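Lipoprotein (Colwellia psychrerythraea, PDB 3O0Y) is of unknown function but, as a DUF885 lipoprotein of the peptidase MA clan, may be a membrane-tethered relative of the metallopeptidases. Local coordinates at residues L194-T199 with R545-P550; S317-E322 with G496-E501; V510-H515 with Q552-K557; S526-Q531 with A541-Y546. All blocks are in the same frame, centred on the assembly; numbering follows the deposited sequence.

Contact 1 (L194-T199 with R545-P550). With SO4 (sulfate ion), chain D.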
loop_
_atom_site.group_PDB
_atom_site.type_symbol
_atom_site.label_atom_id
_atom_site.label_comp_id
_atom_site.label_asym_id
_atom_site.label_seq_id
_atom_site.Cartn_x
_atom_site.Cartn_y
_atom_site.Cartn_z
ATOM N N LEU A 194 -4.560 -19.264 -12.181
ATOM C CA LEU A 194 -5.355 -18.143 -12.673
ATOM C C LEU A 194 -6.348 -17.633 -11.673
ATOM O O LEU A 194 -6.645 -18.286 -10.734
ATOM C CB LEU A 194 -6.050 -18.441 -13.999
ATOM C CG LEU A 194 -6.770 -19.739 -14.326
ATOM C CD1 LEU A 194 -7.133 -20.532 -13.132
ATOM C CD2 LEU A 194 -7.938 -19.376 -15.299
ATOM N N PRO A 195 -6.859 -16.436 -11.910
ATOM C CA PRO A 195 -7.663 -15.839 -10.840
ATOM C C PRO A 195 -8.998 -16.582 -10.693
ATOM O O PRO A 195 -9.466 -17.240 -11.643
ATOM C CB PRO A 195 -7.851 -14.399 -11.325
ATOM C CG PRO A 195 -6.768 -14.201 -12.365
ATOM C CD PRO A 195 -6.717 -15.510 -13.048
ATOM N N SER A 196 -9.648 -16.424 -9.545
ATOM C CA SER A 196 -11.028 -16.760 -9.408
ATOM C C SER A 196 -11.873 -15.987 -10.413
ATOM O O SER A 196 -11.462 -14.944 -10.958
ATOM C CB SER A 196 -11.574 -16.519 -8.033
ATOM O OG SER A 196 -11.731 -15.105 -7.845
ATOM N N LYS A 197 -13.065 -16.537 -10.685
ATOM C CA LYS A 197 -14.010 -15.869 -11.598
ATOM C C LYS A 197 -14.313 -14.448 -11.168
ATOM O O LYS A 197 -14.271 -13.536 -11.971
ATOM C CB LYS A 197 -15.316 -16.664 -11.708
ATOM C CG LYS A 197 -15.162 -17.988 -12.494
ATOM C CD LYS A 197 -16.495 -18.772 -12.665
ATOM C CE LYS A 197 -16.296 -20.207 -13.216
ATOM N NZ LYS A 197 -15.601 -20.278 -14.586
ATOM N N VAL A 198 -14.541 -14.258 -9.873
ATOM C CA VAL A 198 -14.820 -12.951 -9.299
ATOM C C VAL A 198 -13.674 -11.951 -9.581
ATOM O O VAL A 198 -13.931 -10.762 -9.916
ATOM C CB VAL A 198 -15.201 -13.096 -7.813
ATOM C CG1 VAL A 198 -15.089 -11.731 -7.057
ATOM C CG2 VAL A 198 -16.630 -13.639 -7.627
ATOM N N THR A 199 -12.443 -12.394 -9.386
ATOM C CA THR A 199 -11.274 -11.523 -9.573
ATOM C C THR A 199 -11.132 -11.180 -11.045
ATOM O O THR A 199 -10.982 -10.017 -11.391
ATOM C CB THR A 199 -9.979 -12.174 -9.085
ATOM O OG1 THR A 199 -10.124 -12.462 -7.688
ATOM C CG2 THR A 199 -8.729 -11.272 -9.341
ATOM N N ARG A 545 -10.548 -7.576 -2.565
ATOM C CA ARG A 545 -9.157 -7.166 -2.408
ATOM C C ARG A 545 -8.367 -8.323 -1.748
ATOM O O ARG A 545 -7.280 -8.663 -2.227
ATOM C CB ARG A 545 -9.070 -5.898 -1.524
ATOM C CG ARG A 545 -7.744 -5.660 -0.872
ATOM C CD ARG A 545 -7.808 -4.408 0.017
ATOM N NE ARG A 545 -6.727 -4.382 0.967
ATOM C CZ ARG A 545 -6.499 -3.352 1.756
ATOM N NH1 ARG A 545 -5.524 -3.409 2.622
ATOM N NH2 ARG A 545 -7.292 -2.288 1.677
ATOM N N TYR A 546 -8.884 -8.881 -0.668
ATOM C CA TYR A 546 -8.134 -9.912 0.110
ATOM C C TYR A 546 -7.905 -11.123 -0.753
ATOM O O TYR A 546 -6.852 -11.800 -0.706
ATOM C CB TYR A 546 -8.825 -10.309 1.404
ATOM C CG TYR A 546 -9.141 -9.124 2.308
ATOM C CD1 TYR A 546 -8.443 -7.946 2.255
ATOM C CD2 TYR A 546 -10.206 -9.192 3.152
ATOM C CE1 TYR A 546 -8.824 -6.883 3.073
ATOM C CE2 TYR A 546 -10.578 -8.120 3.970
ATOM C CZ TYR A 546 -9.915 -6.997 3.897
ATOM O OH TYR A 546 -10.378 -5.943 4.723
ATOM N N MET A 547 -8.894 -11.388 -1.590
ATOM C CA MET A 547 -8.827 -12.531 -2.538
ATOM C C MET A 547 -7.690 -12.325 -3.563
ATOM O O MET A 547 -7.017 -13.263 -3.907
ATOM C CB MET A 547 -10.152 -12.751 -3.270
ATOM C CG MET A 547 -11.323 -13.296 -2.426
ATOM S SD MET A 547 -13.020 -13.158 -3.175
ATOM C CE MET A 547 -12.658 -13.989 -4.786
ATOM N N ALA A 548 -7.446 -11.092 -3.991
ATOM C CA ALA A 548 -6.393 -10.743 -4.982
ATOM C C ALA A 548 -5.039 -10.591 -4.340
ATOM O O ALA A 548 -4.027 -10.714 -5.025
ATOM C CB ALA A 548 -6.754 -9.393 -5.708
ATOM N N TRP A 549 -5.014 -10.224 -3.048
ATOM C CA TRP A 549 -3.782 -9.935 -2.273
ATOM C C TRP A 549 -3.615 -10.816 -1.038
ATOM O O TRP A 549 -3.548 -10.339 0.073
ATOM C CB TRP A 549 -3.770 -8.483 -1.791
ATOM C CG TRP A 549 -3.703 -7.441 -2.804
ATOM C CD1 TRP A 549 -3.387 -7.565 -4.130
ATOM C CD2 TRP A 549 -3.867 -6.031 -2.575
ATOM N NE1 TRP A 549 -3.402 -6.337 -4.738
ATOM C CE2 TRP A 549 -3.703 -5.381 -3.809
ATOM C CE3 TRP A 549 -4.174 -5.262 -1.452
ATOM C CZ2 TRP A 549 -3.827 -4.007 -3.942
ATOM C CZ3 TRP A 549 -4.329 -3.907 -1.584
ATOM C CH2 TRP A 549 -4.116 -3.281 -2.815
ATOM N N PRO A 550 -3.597 -12.142 -1.197
ATOM C CA PRO A 550 -3.433 -12.992 -0.043
ATOM C C PRO A 550 -2.290 -12.633 0.884
ATOM O O PRO A 550 -1.151 -12.450 0.471
ATOM C CB PRO A 550 -3.219 -14.398 -0.637
ATOM C CG PRO A 550 -3.364 -14.252 -2.048
ATOM C CD PRO A 550 -3.308 -12.821 -2.437
HETATM S S SO4 D . -5.973 0.300 4.551
HETATM O O1 SO4 D . -6.136 -0.038 5.990
HETATM O O2 SO4 D . -6.331 1.668 4.372
HETATM O O3 SO4 D . -4.563 0.199 4.099
HETATM O O4 SO4 D . -6.659 -0.657 3.725
#
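Sulfate oxygen O4 is gripped by two nitrogens of Arg545, while two residues on in the same helix the Met547 side chain meets Ser196, Val198 and Thr199. Arg545 NH2 makes the better bond to O4, at 2.7 Å with an N-H...O angle of 156°; NH1 adds a weak one at 3.2 Å. O4 sits at the guanidinium edge, in its plane, so both N-H groups converge on it. The chain of Arg545 runs extended from CG to NE, and Gln552 OE1 takes another hydrogen bond from NH1, which is likely to limit rotation of the group.

The contact with 194-199 is carried by one methyl. Met547 CE lies 3.4 Å from Ser196 OG, 4.0 Å from Val198 CG1 and 4.1 Å from Thr199 OG1. A bend at the last torsion (chi3 53°) turns CE among them; the Met547 chain crosses Val198 nearly at a right angle and runs past Thr199 in the opposite sense. Arg521 also touches both Val198 and Met547. No hydrogen bond crosses. The first turn of helix 197-210, with Ser196 at its N-cap position, thus packs against the last turn of helix 536-548, whose Arg545 serves an anion site.

Contact 2 (S317-E322 with G496-E501)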
loop_
_atom_site.group_PDB
_atom_site.type_symbol
_atom_site.label_atom_id
_atom_site.label_comp_id
_atom_site.label_asym_id
_atom_site.label_seq_id
_atom_site.Cartn_x
_atom_site.Cartn_y
_atom_site.Cartn_z
ATOM N N SER A 317 -14.386 -5.613 20.558
ATOM C CA SER A 317 -15.856 -5.552 20.621
ATOM C C SER A 317 -16.326 -5.294 22.034
ATOM O O SER A 317 -17.234 -4.432 22.315
ATOM C CB SER A 317 -16.466 -6.892 20.128
ATOM O OG SER A 317 -16.354 -6.769 18.753
ATOM N N GLY A 318 -15.733 -6.039 22.966
ATOM C CA GLY A 318 -16.084 -5.894 24.379
ATOM C C GLY A 318 -15.792 -4.530 24.949
ATOM O O GLY A 318 -16.604 -3.948 25.668
ATOM N N VAL A 319 -14.688 -3.952 24.512
ATOM C CA VAL A 319 -14.363 -2.585 24.888
ATOM C C VAL A 319 -15.383 -1.595 24.318
ATOM O O VAL A 319 -15.855 -0.683 25.011
ATOM C CB VAL A 319 -12.895 -2.183 24.460
ATOM C CG1 VAL A 319 -12.661 -0.713 24.742
ATOM C CG2 VAL A 319 -11.869 -3.077 25.200
ATOM N N MET A 320 -15.598 -1.659 23.030
ATOM C CA MET A 320 -16.579 -0.799 22.360
ATOM C C MET A 320 -17.956 -0.914 23.020
ATOM O O MET A 320 -18.619 0.074 23.202
ATOM C CB MET A 320 -16.676 -1.194 20.875
ATOM C CG MET A 320 -15.439 -0.839 20.062
ATOM S SD MET A 320 -15.467 -1.451 18.293
ATOM C CE MET A 320 -16.622 -0.175 17.625
ATOM N N ASN A 321 -18.407 -2.141 23.353
ATOM C CA ASN A 321 -19.688 -2.289 24.097
ATOM C C ASN A 321 -19.756 -1.434 25.350
ATOM O O ASN A 321 -20.783 -0.785 25.648
ATOM C CB ASN A 321 -19.969 -3.763 24.348
ATOM C CG ASN A 321 -21.245 -3.976 25.117
ATOM O OD1 ASN A 321 -22.344 -3.728 24.606
ATOM N ND2 ASN A 321 -21.116 -4.570 26.320
ATOM N N GLU A 322 -18.683 -1.395 26.139
ATOM C CA GLU A 322 -18.698 -0.608 27.343
ATOM C C GLU A 322 -18.861 0.900 27.119
ATOM O O GLU A 322 -19.610 1.598 27.813
ATOM C CB GLU A 322 -17.424 -0.781 28.164
ATOM C CG GLU A 322 -17.215 -2.155 28.697
ATOM C CD GLU A 322 -18.238 -2.662 29.649
ATOM O OE1 GLU A 322 -18.972 -1.878 30.277
ATOM O OE2 GLU A 322 -18.248 -3.903 29.824
ATOM N N GLY A 496 -14.875 5.359 16.794
ATOM C CA GLY A 496 -14.381 5.256 15.436
ATOM C C GLY A 496 -12.948 4.658 15.355
ATOM O O GLY A 496 -12.671 3.820 14.475
ATOM N N ARG A 497 -12.071 5.071 16.269
ATOM C CA ARG A 497 -10.774 4.482 16.372
ATOM C C ARG A 497 -10.849 3.002 16.664
ATOM O O ARG A 497 -10.196 2.210 15.973
ATOM C CB ARG A 497 -9.936 5.116 17.456
ATOM C CG ARG A 497 -8.647 4.448 17.764
ATOM C CD ARG A 497 -8.006 5.142 18.996
ATOM N NE ARG A 497 -8.707 4.843 20.232
ATOM C CZ ARG A 497 -8.397 3.874 21.105
ATOM N NH1 ARG A 497 -7.442 3.050 20.894
ATOM N NH2 ARG A 497 -8.972 3.822 22.297
ATOM N N LEU A 498 -11.698 2.644 17.629
ATOM C CA LEU A 498 -11.798 1.226 18.014
ATOM C C LEU A 498 -12.457 0.426 16.881
ATOM O O LEU A 498 -12.044 -0.712 16.646
ATOM C CB LEU A 498 -12.555 1.080 19.332
ATOM C CG LEU A 498 -11.769 1.623 20.539
ATOM C CD1 LEU A 498 -12.773 1.819 21.714
ATOM C CD2 LEU A 498 -10.686 0.635 20.885
ATOM N N GLN A 499 -13.431 1.008 16.144
ATOM C CA GLN A 499 -14.011 0.359 14.993
ATOM C C GLN A 499 -12.973 0.043 13.924
ATOM O O GLN A 499 -13.004 -1.045 13.338
ATOM C CB GLN A 499 -15.067 1.202 14.358
ATOM C CG GLN A 499 -15.799 0.543 13.240
ATOM C CD GLN A 499 -16.868 1.479 12.645
ATOM O OE1 GLN A 499 -16.640 2.708 12.540
ATOM N NE2 GLN A 499 -17.997 0.891 12.196
ATOM N N ALA A 500 -12.075 0.963 13.704
ATOM C CA ALA A 500 -10.968 0.797 12.701
ATOM C C ALA A 500 -10.006 -0.313 13.202
ATOM O O ALA A 500 -9.521 -1.101 12.421
ATOM C CB ALA A 500 -10.262 2.119 12.477
ATOM N N GLU A 501 -9.775 -0.399 14.513
ATOM C CA GLU A 501 -8.910 -1.458 15.081
ATOM C C GLU A 501 -9.564 -2.836 14.920
ATOM O O GLU A 501 -8.935 -3.828 14.497
ATOM C CB GLU A 501 -8.584 -1.154 16.517
ATOM C CG GLU A 501 -7.479 -2.095 17.034
ATOM C CD GLU A 501 -7.255 -2.027 18.524
ATOM O OE1 GLU A 501 -7.711 -1.052 19.190
ATOM O OE2 GLU A 501 -6.495 -2.914 19.026
#
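Met320 and Leu498 bring helices 302-326 and 491-515 together in a nearly antiparallel pair: the short axes approach to 10.0 Å, and their directions differ by 162°. The CA atoms of these two residues are 6.8 Å apart, the nearest across the pair.

Apolar contacts do most of the work. Met320 CG rests 3.5 Å from Leu498 CB, the two side chains sliding past each other in opposite directions. The preceding residue joins in, Val319 CG1 meeting Leu498 CD1 at 3.9 Å, this time with the chains crossing at about a right angle. Leu498 is thus touched by two neighbouring residues of the other helix.

A second kind of contact sets a methyl against the backbone and CB of Gln499. The bend of Met320 at chi3 (77°) lays CE 3.7 Å from Gln499 N and 3.9 Å from Gln499 CB. The side-chain carboxamide of Gln499 leads away instead, and its NE2 is hydrogen-bonded to Thr532 O.

Polar bonds lie outside the interface: Glu501 OE2 pairs with Arg315 and Lys557, and Arg497 NH1 is hydrogen-bonded to a Tris molecule, probably from the crystallisation liquor. With no hydrogen bond between 317-322 and 496-501, their hold on each other rests mainly on the fit of methionine, leucine and valine surfaces.

Contact 3 (V510-H515 with Q552-K557). With SO4 (sulfate ion), chain D.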
loop_
_atom_site.group_PDB
_atom_site.type_symbol
_atom_site.label_atom_id
_atom_site.label_comp_id
_atom_site.label_asym_id
_atom_site.label_seq_id
_atom_site.Cartn_x
_atom_site.Cartn_y
_atom_site.Cartn_z
ATOM N N VAL A 510 -10.720 -13.043 8.382
ATOM C CA VAL A 510 -11.244 -13.271 7.031
ATOM C C VAL A 510 -10.133 -13.636 5.997
ATOM O O VAL A 510 -10.401 -14.391 5.037
ATOM C CB VAL A 510 -12.148 -12.097 6.482
ATOM C CG1 VAL A 510 -13.447 -11.939 7.369
ATOM C CG2 VAL A 510 -11.387 -10.809 6.347
ATOM N N ASP A 511 -8.914 -13.105 6.145
ATOM C CA ASP A 511 -7.876 -13.440 5.147
ATOM C C ASP A 511 -7.458 -14.884 5.349
ATOM O O ASP A 511 -7.408 -15.654 4.386
ATOM C CB ASP A 511 -6.691 -12.478 5.281
ATOM C CG ASP A 511 -5.665 -12.644 4.184
ATOM O OD1 ASP A 511 -5.882 -12.098 3.092
ATOM O OD2 ASP A 511 -4.684 -13.376 4.415
ATOM N N THR A 512 -7.239 -15.273 6.613
ATOM C CA THR A 512 -6.935 -16.700 6.892
ATOM C C THR A 512 -8.177 -17.576 6.566
ATOM O O THR A 512 -8.063 -18.717 6.133
ATOM C CB THR A 512 -6.501 -16.922 8.314
ATOM O OG1 THR A 512 -7.470 -16.384 9.253
ATOM C CG2 THR A 512 -5.165 -16.256 8.616
ATOM N N GLY A 513 -9.368 -17.018 6.825
ATOM C CA GLY A 513 -10.662 -17.688 6.484
ATOM C C GLY A 513 -10.709 -18.100 5.028
ATOM O O GLY A 513 -10.873 -19.294 4.728
ATOM N N LEU A 514 -10.605 -17.124 4.156
ATOM C CA LEU A 514 -10.618 -17.349 2.705
ATOM C C LEU A 514 -9.486 -18.242 2.223
ATOM O O LEU A 514 -9.707 -19.141 1.412
ATOM C CB LEU A 514 -10.450 -15.997 2.002
ATOM C CG LEU A 514 -11.634 -15.070 2.046
ATOM C CD1 LEU A 514 -11.136 -13.608 1.764
ATOM C CD2 LEU A 514 -12.728 -15.452 1.079
ATOM N N HIS A 515 -8.267 -17.974 2.665
ATOM C CA HIS A 515 -7.102 -18.528 1.978
ATOM C C HIS A 515 -6.626 -19.858 2.558
ATOM O O HIS A 515 -5.922 -20.606 1.881
ATOM C CB HIS A 515 -5.976 -17.507 2.000
ATOM C CG HIS A 515 -6.262 -16.326 1.107
ATOM N ND1 HIS A 515 -6.573 -16.481 -0.233
ATOM C CD2 HIS A 515 -6.375 -15.002 1.369
ATOM C CE1 HIS A 515 -6.770 -15.293 -0.771
ATOM N NE2 HIS A 515 -6.648 -14.376 0.181
ATOM N N GLN A 552 -1.780 -9.880 2.646
ATOM C CA GLN A 552 -1.491 -8.447 2.786
ATOM C C GLN A 552 -2.292 -7.892 3.966
ATOM O O GLN A 552 -1.736 -7.058 4.714
ATOM C CB GLN A 552 -1.682 -7.617 1.509
ATOM C CG GLN A 552 -1.211 -6.147 1.617
ATOM C CD GLN A 552 -2.103 -5.205 2.360
ATOM O OE1 GLN A 552 -3.332 -5.350 2.347
ATOM N NE2 GLN A 552 -1.505 -4.115 2.955
ATOM N N ALA A 553 -3.513 -8.375 4.177
ATOM C CA ALA A 553 -4.378 -7.868 5.226
ATOM C C ALA A 553 -3.896 -8.279 6.585
ATOM O O ALA A 553 -4.412 -7.786 7.598
ATOM C CB ALA A 553 -5.853 -8.415 5.056
ATOM N N LEU A 554 -2.939 -9.209 6.667
ATOM C CA LEU A 554 -2.417 -9.671 7.951
ATOM C C LEU A 554 -1.424 -8.683 8.610
ATOM O O LEU A 554 -1.262 -8.695 9.829
ATOM C CB LEU A 554 -1.766 -11.043 7.780
ATOM C CG LEU A 554 -2.612 -12.110 7.149
ATOM C CD1 LEU A 554 -1.713 -13.400 7.032
ATOM C CD2 LEU A 554 -3.928 -12.420 7.887
ATOM N N GLY A 555 -0.799 -7.788 7.828
ATOM C CA GLY A 555 0.269 -6.951 8.331
ATOM C C GLY A 555 -0.129 -6.005 9.395
ATOM O O GLY A 555 0.663 -5.670 10.333
ATOM N N TYR A 556 -1.363 -5.554 9.270
ATOM C CA TYR A 556 -1.883 -4.448 10.090
ATOM C C TYR A 556 -1.860 -4.881 11.556
ATOM O O TYR A 556 -1.193 -4.260 12.405
ATOM C CB TYR A 556 -3.337 -4.093 9.693
ATOM C CG TYR A 556 -3.468 -3.596 8.297
ATOM C CD1 TYR A 556 -3.478 -2.233 8.036
ATOM C CD2 TYR A 556 -3.485 -4.477 7.200
ATOM C CE1 TYR A 556 -3.473 -1.782 6.778
ATOM C CE2 TYR A 556 -3.516 -4.001 5.931
ATOM C CZ TYR A 556 -3.444 -2.667 5.704
ATOM O OH TYR A 556 -3.468 -2.193 4.419
ATOM N N LYS A 557 -2.623 -5.915 11.897
ATOM C CA LYS A 557 -2.661 -6.349 13.284
ATOM C C LYS A 557 -1.374 -7.072 13.695
ATOM O O LYS A 557 -0.976 -6.966 14.833
ATOM C CB LYS A 557 -3.905 -7.178 13.604
ATOM C CG LYS A 557 -4.988 -6.345 14.176
ATOM C CD LYS A 557 -4.629 -6.081 15.657
ATOM C CE LYS A 557 -5.479 -5.058 16.312
ATOM N NZ LYS A 557 -5.154 -4.890 17.829
HETATM S S SO4 D . -5.973 0.300 4.551
HETATM O O1 SO4 D . -6.136 -0.038 5.990
HETATM O O2 SO4 D . -6.331 1.668 4.372
HETATM O O3 SO4 D . -4.563 0.199 4.099
HETATM O O4 SO4 D . -6.659 -0.657 3.725
HETATM O O HOH W 1 -5.186 -9.708 2.093
#
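Asp511 packs against Leu554 and is joined through a water to Ala553 in a buried contact between the last turns of helix 491-515 and the run that leads into helix 555-574, in the largely helical fold of this DUF885 protein. Leu554 supplies most of the apolar part: its CD2 reaches 3.8 Å from Asp511 CB and 4.1 Å from Thr512 CG2, and the side chains of Asp511 and Leu554 cross at about a right angle. Asp511 CG stands anti to the backbone N (chi1 -173°), which directs the carboxylate to the partner segment.

Both carboxylate oxygens are served. OD2 is hydrogen-bonded to Tyr288 OH, and OD1 accepts from a water at 2.7 Å that in turn accepts from Ala553 N at 3.0 Å. This water makes the polar link between the segments, since no direct hydrogen bond spans them.

Beyond the interface, Tyr556 OH donates to sulfate O3 at 2.7 Å and accepts from Gln552 NE2. A phenylalanine in place of Tyr556 would probably leave sulfate O3 without this donor and Gln552 NE2 without this acceptor. That hydrogen bond is nearly straight: Gln552 NE2 lies 3.1 Å from Tyr556 OH, at an N-H...O angle of 170°, with the hydroxyl oxygen in the amide plane.

Contact 4 (S526-Q531 with A541-Y546). With SO4 (sulfate ion), chain D.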
loop_
_atom_site.group_PDB
_atom_site.type_symbol
_atom_site.label_atom_id
_atom_site.label_comp_id
_atom_site.label_asym_id
_atom_site.label_seq_id
_atom_site.Cartn_x
_atom_site.Cartn_y
_atom_site.Cartn_z
ATOM N N SER A 526 -20.339 -11.698 4.873
ATOM C CA SER A 526 -21.335 -11.755 5.955
ATOM C C SER A 526 -20.657 -11.546 7.289
ATOM O O SER A 526 -21.078 -10.706 8.083
ATOM C CB SER A 526 -22.044 -13.112 5.988
ATOM O OG SER A 526 -22.831 -13.262 4.821
ATOM N N TYR A 527 -19.531 -12.243 7.517
ATOM C CA TYR A 527 -18.824 -12.143 8.821
ATOM C C TYR A 527 -18.379 -10.696 9.034
ATOM O O TYR A 527 -18.557 -10.115 10.122
ATOM C CB TYR A 527 -17.618 -13.130 8.853
ATOM C CG TYR A 527 -16.831 -13.107 10.140
ATOM C CD1 TYR A 527 -17.314 -13.678 11.320
ATOM C CD2 TYR A 527 -15.678 -12.322 10.251
ATOM C CE1 TYR A 527 -16.555 -13.643 12.511
ATOM C CE2 TYR A 527 -15.041 -12.176 11.441
ATOM C CZ TYR A 527 -15.436 -12.833 12.549
ATOM O OH TYR A 527 -14.695 -12.691 13.684
ATOM N N MET A 528 -17.674 -10.150 8.034
ATOM C CA MET A 528 -17.092 -8.825 8.207
ATOM C C MET A 528 -18.196 -7.749 8.419
ATOM O O MET A 528 -18.042 -6.810 9.245
ATOM C CB MET A 528 -16.166 -8.442 7.032
ATOM C CG MET A 528 -15.618 -7.023 7.062
ATOM S SD MET A 528 -14.194 -6.767 5.794
ATOM C CE MET A 528 -12.855 -6.882 6.741
ATOM N N SER A 529 -19.261 -7.844 7.648
ATOM C CA SER A 529 -20.384 -6.934 7.827
ATOM C C SER A 529 -20.944 -6.981 9.251
ATOM O O SER A 529 -21.037 -5.912 9.929
ATOM C CB SER A 529 -21.525 -7.322 6.872
ATOM O OG SER A 529 -21.133 -6.918 5.638
ATOM N N GLU A 530 -21.246 -8.192 9.693
ATOM C CA GLU A 530 -21.855 -8.418 11.015
ATOM C C GLU A 530 -20.953 -7.960 12.154
ATOM O O GLU A 530 -21.457 -7.399 13.117
ATOM C CB GLU A 530 -22.195 -9.864 11.272
ATOM C CG GLU A 530 -23.346 -10.370 10.436
ATOM C CD GLU A 530 -23.474 -11.887 10.467
ATOM O OE1 GLU A 530 -22.868 -12.515 11.375
ATOM O OE2 GLU A 530 -24.192 -12.444 9.590
ATOM N N GLN A 531 -19.635 -8.144 12.014
ATOM C CA GLN A 531 -18.763 -7.875 13.125
ATOM C C GLN A 531 -18.459 -6.371 13.193
ATOM O O GLN A 531 -18.295 -5.819 14.297
ATOM C CB GLN A 531 -17.448 -8.696 13.003
ATOM C CG GLN A 531 -17.593 -10.154 13.255
ATOM C CD GLN A 531 -18.215 -10.523 14.581
ATOM O OE1 GLN A 531 -17.890 -9.956 15.629
ATOM N NE2 GLN A 531 -19.157 -11.456 14.530
ATOM N N ALA A 541 -15.870 -4.822 -1.581
ATOM C CA ALA A 541 -14.580 -4.439 -2.158
ATOM C C ALA A 541 -13.398 -4.946 -1.326
ATOM O O ALA A 541 -12.372 -5.350 -1.892
ATOM C CB ALA A 541 -14.508 -2.938 -2.358
ATOM N N GLU A 542 -13.519 -4.928 0.006
ATOM C CA GLU A 542 -12.477 -5.439 0.847
ATOM C C GLU A 542 -12.252 -6.930 0.655
ATOM O O GLU A 542 -11.104 -7.411 0.478
ATOM C CB GLU A 542 -12.792 -5.160 2.305
ATOM C CG GLU A 542 -12.828 -3.716 2.668
ATOM C CD GLU A 542 -11.486 -3.088 2.747
ATOM O OE1 GLU A 542 -10.487 -3.733 3.204
ATOM O OE2 GLU A 542 -11.440 -1.936 2.314
ATOM N N ILE A 543 -13.324 -7.706 0.744
ATOM C CA ILE A 543 -13.174 -9.168 0.594
ATOM C C ILE A 543 -12.563 -9.508 -0.794
ATOM O O ILE A 543 -11.629 -10.303 -0.892
ATOM C CB ILE A 543 -14.545 -9.917 0.793
ATOM C CG1 ILE A 543 -15.027 -9.734 2.229
ATOM C CG2 ILE A 543 -14.427 -11.447 0.311
ATOM C CD1 ILE A 543 -13.994 -9.999 3.350
ATOM N N GLU A 544 -12.983 -8.822 -1.861
ATOM C CA GLU A 544 -12.376 -9.068 -3.174
ATOM C C GLU A 544 -10.902 -8.636 -3.268
ATOM O O GLU A 544 -10.096 -9.247 -3.928
ATOM C CB GLU A 544 -13.215 -8.477 -4.313
ATOM C CG GLU A 544 -14.656 -9.163 -4.323
ATOM C CD GLU A 544 -15.599 -8.696 -5.394
ATOM O OE1 GLU A 544 -15.160 -7.906 -6.267
ATOM O OE2 GLU A 544 -16.751 -9.206 -5.437
ATOM N N ARG A 545 -10.548 -7.576 -2.565
ATOM C CA ARG A 545 -9.157 -7.166 -2.408
ATOM C C ARG A 545 -8.367 -8.323 -1.748
ATOM O O ARG A 545 -7.280 -8.663 -2.227
ATOM C CB ARG A 545 -9.070 -5.898 -1.524
ATOM C CG ARG A 545 -7.744 -5.660 -0.872
ATOM C CD ARG A 545 -7.808 -4.408 0.017
ATOM N NE ARG A 545 -6.727 -4.382 0.967
ATOM C CZ ARG A 545 -6.499 -3.352 1.756
ATOM N NH1 ARG A 545 -5.524 -3.409 2.622
ATOM N NH2 ARG A 545 -7.292 -2.288 1.677
ATOM N N TYR A 546 -8.884 -8.881 -0.668
ATOM C CA TYR A 546 -8.134 -9.912 0.110
ATOM C C TYR A 546 -7.905 -11.123 -0.753
ATOM O O TYR A 546 -6.852 -11.800 -0.706
ATOM C CB TYR A 546 -8.825 -10.309 1.404
ATOM C CG TYR A 546 -9.141 -9.124 2.308
ATOM C CD1 TYR A 546 -8.443 -7.946 2.255
ATOM C CD2 TYR A 546 -10.206 -9.192 3.152
ATOM C CE1 TYR A 546 -8.824 -6.883 3.073
ATOM C CE2 TYR A 546 -10.578 -8.120 3.970
ATOM C CZ TYR A 546 -9.915 -6.997 3.897
ATOM O OH TYR A 546 -10.378 -5.943 4.723
HETATM S S SO4 D . -5.973 0.300 4.551
HETATM O O1 SO4 D . -6.136 -0.038 5.990
HETATM O O2 SO4 D . -6.331 1.668 4.372
HETATM O O3 SO4 D . -4.563 0.199 4.099
HETATM O O4 SO4 D . -6.659 -0.657 3.725
#
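Met528 reaches from helix 521-532 to three residues of helix 536-548. Its apolar contacts start at sulfur: SD lies 4.1 Å from Ile543 CD1 and equally far from Glu542 CB. The terminal methyl goes further, to the edge of the Tyr546 ring and near its plane, with CE 3.8 Å from Tyr546 CE2 and 3.3 Å from Tyr546 OH. With CG anti to the backbone N (chi1 174°), the Met528 chain extends across before bending at its end.

No polar bond crosses to 526-531. Tyr546 OH gives Glu542 OE1 a weak hydrogen bond of 2.7 Å, and Arg507 binds both residues. Arg545 NH2 is a long 3.8 Å from Glu542 OE1, an oxygen well out of the guanidinium plane, so the pair is an attraction of charges alone. A leucine in place of Arg545 would probably leave sulfate O4 without these two donors, NH1 and NH2, and Glu542 without this charge.

The short axes approach to 10.9 Å at 134°: two consecutive helices folded back as a splayed helical hairpin, bordering the sulfate site.

Overall arrangement
Contacts 1, 3 and 4 converge on one sulfate, which Arg504 and Arg507 of helix 491-515 also bind. The ion probably comes from the crystallisation liquor, yet its arginine and tyrosine ligands are consistent with a pocket that can hold an anion. Contacts 1 and 4 share Arg545 and Tyr546, their centres about 13 Å apart. Contact 3 lies about 11 Å from contact 4 between centres, and a probable hydrogen bond of 2.7 Å, His515 NE2 to Tyr546 O, joins it to both. Contact 2 stands further off, its centre about 29, 19 and 18 Å from those of contacts 1, 3 and 4. Helix 491-515 connects it to contact 3, as does the 2.7 Å salt bridge between Glu501 OE2 and Lys557 NZ.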